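Local coordinates for protein STE5 (Saccharomyces cerevisiae, PDB 3FZE) that acts as a scaffold in the yeast mating pathway, where its minimal scaffold domain cocatalyzes phosphorylation of the MAP kinase Fus3 by Ste7, at residues P17-L31 with E109-M121. Numbering follows the deposited sequence. Where two conformers were deposited one is given.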
loop_
_atom_site.group_PDB
_atom_site.type_symbol
_atom_site.label_atom_id
_atom_site.label_comp_id
_atom_site.label_asym_id
_atom_site.label_seq_id
_atom_site.Cartn_x
_atom_site.Cartn_y
_atom_site.Cartn_z
ATOM N N PRO A 17 10.901 -8.138 7.390
ATOM C CA PRO A 17 10.713 -6.773 7.895
ATOM C C PRO A 17 10.148 -6.785 9.312
ATOM O O PRO A 17 9.364 -7.670 9.633
ATOM C CB PRO A 17 9.678 -6.174 6.933
ATOM C CG PRO A 17 9.030 -7.344 6.267
ATOM C CD PRO A 17 10.039 -8.443 6.235
ATOM N N ASP A 18 10.551 -5.820 10.133
ATOM C CA ASP A 18 10.026 -5.645 11.488
ATOM C C ASP A 18 8.648 -4.997 11.476
ATOM O O ASP A 18 7.885 -5.091 12.450
ATOM C CB ASP A 18 10.975 -4.750 12.289
ATOM C CG ASP A 18 12.353 -5.371 12.462
ATOM O OD1 ASP A 18 12.429 -6.535 12.923
ATOM O OD2 ASP A 18 13.354 -4.697 12.131
ATOM N N ASN A 19 8.361 -4.313 10.373
ATOM C CA ASN A 19 7.125 -3.555 10.209
ATOM C C ASN A 19 6.901 -3.234 8.733
ATOM O O ASN A 19 7.827 -3.329 7.912
ATOM C CB ASN A 19 7.178 -2.252 11.030
ATOM C CG ASN A 19 5.801 -1.659 11.285
ATOM O OD1 ASN A 19 4.795 -2.355 11.180
ATOM N ND2 ASN A 19 5.755 -0.372 11.632
ATOM N N LEU A 20 5.665 -2.869 8.389
ATOM C CA LEU A 20 5.346 -2.444 7.038
ATOM C C LEU A 20 4.679 -1.088 7.054
ATOM O O LEU A 20 3.966 -0.741 8.006
ATOM C CB LEU A 20 4.363 -3.410 6.380
ATOM C CG LEU A 20 4.796 -4.859 6.219
ATOM C CD1 LEU A 20 3.660 -5.663 5.608
ATOM C CD2 LEU A 20 6.041 -4.944 5.357
ATOM N N ALA A 21 4.894 -0.345 5.975
ATOM C CA ALA A 21 4.101 0.836 5.657
ATOM C C ALA A 21 3.383 0.541 4.353
ATOM O O ALA A 21 4.024 0.266 3.339
ATOM C CB ALA A 21 4.999 2.045 5.491
ATOM N N ILE A 22 2.054 0.587 4.397
ATOM C CA ILE A 22 1.223 0.295 3.236
ATOM C C ILE A 22 0.716 1.594 2.620
ATOM O O ILE A 22 -0.030 2.334 3.255
ATOM C CB ILE A 22 -0.003 -0.576 3.628
ATOM C CG1 ILE A 22 0.412 -1.738 4.541
ATOM C CG2 ILE A 22 -0.706 -1.088 2.385
ATOM C CD1 ILE A 22 1.224 -2.829 3.840
ATOM N N ILE A 23 1.117 1.872 1.384
ATOM C CA ILE A 23 0.675 3.090 0.709
ATOM C C ILE A 23 -0.255 2.697 -0.435
ATOM O O ILE A 23 0.149 1.996 -1.356
ATOM C CB ILE A 23 1.877 3.916 0.199
ATOM C CG1 ILE A 23 2.890 4.104 1.334
ATOM C CG2 ILE A 23 1.404 5.257 -0.316
ATOM C CD1 ILE A 23 4.352 4.100 0.899
ATOM N N LEU A 24 -1.511 3.122 -0.339
ATOM C CA LEU A 24 -2.555 2.733 -1.281
ATOM C C LEU A 24 -3.132 3.956 -1.974
ATOM O O LEU A 24 -3.666 4.855 -1.328
ATOM C CB LEU A 24 -3.678 1.965 -0.565
ATOM C CG LEU A 24 -3.267 0.718 0.221
ATOM C CD1 LEU A 24 -4.517 0.070 0.810
ATOM C CD2 LEU A 24 -2.505 -0.281 -0.643
ATOM N N GLN A 25 -2.989 4.001 -3.294
ATOM C CA GLN A 25 -3.554 5.085 -4.070
ATOM C C GLN A 25 -4.769 4.549 -4.799
ATOM O O GLN A 25 -4.654 3.618 -5.604
ATOM C CB GLN A 25 -2.521 5.590 -5.059
ATOM C CG GLN A 25 -3.069 6.624 -6.002
ATOM C CD GLN A 25 -1.971 7.265 -6.816
ATOM O OE1 GLN A 25 -1.064 6.583 -7.288
ATOM N NE2 GLN A 25 -2.033 8.585 -6.971
ATOM N N ILE A 26 -5.936 5.107 -4.493
ATOM C CA ILE A 26 -7.179 4.596 -5.056
ATOM C C ILE A 26 -7.941 5.609 -5.912
ATOM O O ILE A 26 -8.299 6.700 -5.451
ATOM C CB ILE A 26 -8.123 4.051 -3.960
ATOM C CG1 ILE A 26 -7.368 3.094 -3.033
ATOM C CG2 ILE A 26 -9.316 3.360 -4.605
ATOM C CD1 ILE A 26 -8.177 2.598 -1.835
ATOM N N ASP A 27 -8.155 5.236 -7.168
ATOM C CA ASP A 27 -9.113 5.905 -8.048
ATOM C C ASP A 27 -10.425 5.155 -7.864
ATOM O O ASP A 27 -10.570 4.011 -8.301
ATOM C CB ASP A 27 -8.638 5.827 -9.504
ATOM C CG ASP A 27 -9.616 6.453 -10.479
ATOM O OD1 ASP A 27 -10.797 6.622 -10.114
ATOM O OD2 ASP A 27 -9.209 6.770 -11.624
ATOM N N PHE A 28 -11.365 5.786 -7.176
ATOM C CA PHE A 28 -12.605 5.123 -6.797
ATOM C C PHE A 28 -13.530 4.864 -7.979
ATOM O O PHE A 28 -14.378 3.971 -7.926
ATOM C CB PHE A 28 -13.329 5.935 -5.726
ATOM C CG PHE A 28 -12.577 6.039 -4.442
ATOM C CD1 PHE A 28 -12.685 5.043 -3.481
ATOM C CD2 PHE A 28 -11.751 7.122 -4.193
ATOM C CE1 PHE A 28 -11.997 5.135 -2.295
ATOM C CE2 PHE A 28 -11.053 7.214 -3.010
ATOM C CZ PHE A 28 -11.179 6.219 -2.062
ATOM N N THR A 29 -13.357 5.637 -9.044
ATOM C CA THR A 29 -14.213 5.512 -10.223
ATOM C C THR A 29 -13.923 4.231 -11.008
ATOM O O THR A 29 -14.760 3.769 -11.785
ATOM C CB THR A 29 -14.080 6.733 -11.160
ATOM O OG1 THR A 29 -12.807 6.706 -11.819
ATOM C CG2 THR A 29 -14.227 8.037 -10.380
ATOM N N LYS A 30 -12.742 3.656 -10.798
ATOM C CA LYS A 30 -12.368 2.435 -11.501
ATOM C C LYS A 30 -12.924 1.190 -10.817
ATOM O O LYS A 30 -12.904 0.100 -11.389
ATOM C CB LYS A 30 -10.850 2.325 -11.640
ATOM C CG LYS A 30 -10.230 3.416 -12.489
ATOM C CD LYS A 30 -8.750 3.168 -12.720
ATOM C CE LYS A 30 -8.184 4.149 -13.735
ATOM N NZ LYS A 30 -6.895 3.658 -14.302
ATOM N N LEU A 31 -13.418 1.355 -9.592
ATOM C CA LEU A 31 -13.961 0.234 -8.829
ATOM C C LEU A 31 -15.359 -0.151 -9.319
ATOM O O LEU A 31 -16.314 0.612 -9.173
ATOM C CB LEU A 31 -13.978 0.562 -7.335
ATOM C CG LEU A 31 -12.607 0.978 -6.790
ATOM C CD1 LEU A 31 -12.675 1.318 -5.306
ATOM C CD2 LEU A 31 -11.569 -0.103 -7.068
ATOM N N GLU A 109 14.184 0.576 12.267
ATOM C CA GLU A 109 13.872 -0.838 12.100
ATOM C C GLU A 109 13.887 -1.160 10.618
ATOM O O GLU A 109 13.987 -0.262 9.786
ATOM C CB GLU A 109 12.491 -1.139 12.681
ATOM C CG GLU A 109 11.383 -0.388 11.989
ATOM C CD GLU A 109 10.029 -0.625 12.620
ATOM O OE1 GLU A 109 9.858 -1.658 13.302
ATOM O OE2 GLU A 109 9.145 0.228 12.431
ATOM N N HIS A 110 13.796 -2.441 10.285
ATOM C CA HIS A 110 13.704 -2.839 8.889
ATOM C C HIS A 110 12.258 -2.690 8.443
ATOM O O HIS A 110 11.404 -3.511 8.772
ATOM C CB HIS A 110 14.190 -4.276 8.698
ATOM C CG HIS A 110 15.607 -4.490 9.122
ATOM N ND1 HIS A 110 16.683 -4.082 8.359
ATOM C CD2 HIS A 110 16.131 -5.061 10.232
ATOM C CE1 HIS A 110 17.803 -4.395 8.981
ATOM N NE2 HIS A 110 17.497 -4.990 10.121
ATOM N N LEU A 111 12.000 -1.622 7.703
ATOM C CA LEU A 111 10.657 -1.274 7.280
ATOM C C LEU A 111 10.410 -1.701 5.840
ATOM O O LEU A 111 11.121 -1.281 4.929
ATOM C CB LEU A 111 10.468 0.236 7.430
ATOM C CG LEU A 111 9.115 0.861 7.110
ATOM C CD1 LEU A 111 8.025 0.223 7.951
ATOM C CD2 LEU A 111 9.199 2.370 7.359
ATOM N N GLY A 112 9.406 -2.552 5.643
ATOM C CA GLY A 112 8.978 -2.926 4.308
ATOM C C GLY A 112 7.971 -1.919 3.782
ATOM O O GLY A 112 7.031 -1.554 4.481
ATOM N N ILE A 113 8.183 -1.461 2.554
ATOM C CA ILE A 113 7.303 -0.485 1.934
ATOM C C ILE A 113 6.513 -1.134 0.816
ATOM O O ILE A 113 7.084 -1.741 -0.087
ATOM C CB ILE A 113 8.090 0.710 1.361
ATOM C CG1 ILE A 113 8.930 1.361 2.453
ATOM C CG2 ILE A 113 7.139 1.718 0.720
ATOM C CD1 ILE A 113 8.119 1.920 3.567
ATOM N N VAL A 114 5.191 -0.997 0.880
ATOM C CA VAL A 114 4.331 -1.607 -0.117
ATOM C C VAL A 114 3.479 -0.502 -0.727
ATOM O O VAL A 114 2.619 0.062 -0.059
ATOM C CB VAL A 114 3.429 -2.692 0.499
ATOM C CG1 VAL A 114 2.548 -3.328 -0.567
ATOM C CG2 VAL A 114 4.282 -3.757 1.194
ATOM N N ALA A 115 3.742 -0.180 -1.985
ATOM C CA ALA A 115 3.013 0.881 -2.672
ATOM C C ALA A 115 2.137 0.279 -3.762
ATOM O O ALA A 115 2.634 -0.338 -4.697
ATOM C CB ALA A 115 3.990 1.916 -3.256
ATOM N N VAL A 116 0.824 0.446 -3.628
ATOM C CA VAL A 116 -0.111 -0.130 -4.576
ATOM C C VAL A 116 -1.047 0.963 -5.089
ATOM O O VAL A 116 -1.565 1.765 -4.304
ATOM C CB VAL A 116 -0.950 -1.256 -3.934
ATOM C CG1 VAL A 116 -1.744 -2.001 -4.999
ATOM C CG2 VAL A 116 -0.052 -2.230 -3.147
ATOM N N SER A 117 -1.266 0.998 -6.397
ATOM C CA SER A 117 -2.104 2.038 -7.000
ATOM C C SER A 117 -2.897 1.467 -8.174
ATOM O O SER A 117 -2.401 0.613 -8.908
ATOM C CB SER A 117 -1.231 3.206 -7.472
ATOM O OG SER A 117 -1.990 4.199 -8.155
ATOM N N ASN A 118 -4.128 1.934 -8.351
ATOM C CA ASN A 118 -4.891 1.567 -9.540
ATOM C C ASN A 118 -5.150 2.769 -10.442
ATOM O O ASN A 118 -5.921 2.673 -11.394
ATOM C CB ASN A 118 -6.222 0.913 -9.161
ATOM C CG ASN A 118 -7.220 1.910 -8.618
ATOM O OD1 ASN A 118 -6.836 2.977 -8.139
ATOM N ND2 ASN A 118 -8.508 1.574 -8.688
ATOM N N SER A 119 -4.510 3.895 -10.140
ATOM C CA SER A 119 -4.777 5.137 -10.875
ATOM C C SER A 119 -3.941 5.260 -12.144
ATOM O O SER A 119 -2.999 4.507 -12.353
ATOM C CB SER A 119 -4.570 6.365 -9.975
ATOM O OG SER A 119 -3.220 6.488 -9.556
ATOM N N ASN A 120 -4.296 6.217 -12.993
ATOM C CA ASN A 120 -3.627 6.374 -14.276
ATOM C C ASN A 120 -2.116 6.560 -14.169
ATOM O O ASN A 120 -1.621 7.231 -13.259
ATOM C CB ASN A 120 -4.253 7.520 -15.060
ATOM C CG ASN A 120 -5.684 7.232 -15.468
ATOM O OD1 ASN A 120 -6.075 6.076 -15.639
ATOM N ND2 ASN A 120 -6.476 8.284 -15.622
ATOM N N MET A 121 -1.388 5.962 -15.107
ATOM C CA MET A 121 0.069 6.018 -15.088
ATOM C C MET A 121 0.598 7.358 -15.582
ATOM O O MET A 121 1.270 7.433 -16.607
ATOM C CB MET A 121 0.663 4.862 -15.897
ATOM C CG MET A 121 0.310 3.487 -15.333
ATOM S SD MET A 121 0.981 3.232 -13.683
ATOM C CE MET A 121 2.727 3.130 -14.065
HETATM O O HOH W 1 -6.715 7.626 -12.380
HETATM O O HOH W 2 -6.756 0.764 -13.468
#
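Asn118 grips the backbone of Asp27 with both ends of its amide. The N-H of Asp27 points at a lone pair of Asn118 OD1, within the amide's own plane, with N and OD1 2.8 Å apart. Its ND2 gives a longer bond of 3.2 Å to Asp27 O. A chi1 of 73° tucks CG over the main chain, flanked by both N and C, and this turns the amide toward Asp27 in the adjoining segment 17-31. With an alanine here, Asp27 N and O would probably lose these mates, and the turn after the strand would be less firmly fixed. Extended Lys30 reaches back from that turn, and its NZ bonds Asn118 O and Asn120 OD1; a water also joins NZ to Asn118 O. Asp27 OD1 accepts from Thr29 N in an Asx turn and also from Thr29 OG1.

Ser117 OG donates to Gln25 OE1 at 2.7 Å, well tilted from the carbonyl plane. It also accepts from Ser119 N in an ST turn. Ile127 N is a further donor to Gln25 OE1, while Gln25 NE2 bonds Lys125 O and Asp60 O.

Between the ends, strands 19-26 and 111-117 run parallel, with a ladder of backbone bonds from Gly112 N to Asn19 O at one end to a longer Asn118 N to Gln25 O at the other. Ile22 CD1 lies beside Val114 CB at 4.0 Å, and Leu24 CD2 beside Val116 CB. On the other face of the sheet, Ala21 CB meets Ile113 CD1 at 3.7 Å. At the start, Asp18 OD2 accepts from His110 N at 2.9 Å.

These are central strands of the vWA-like alpha/beta/alpha fold, flanked by strands 55-60 and 145-150. Helix 35-50 covers Ile22 and Leu24, and Trp170 of helix 170-180 packs on Val116 and Asn118.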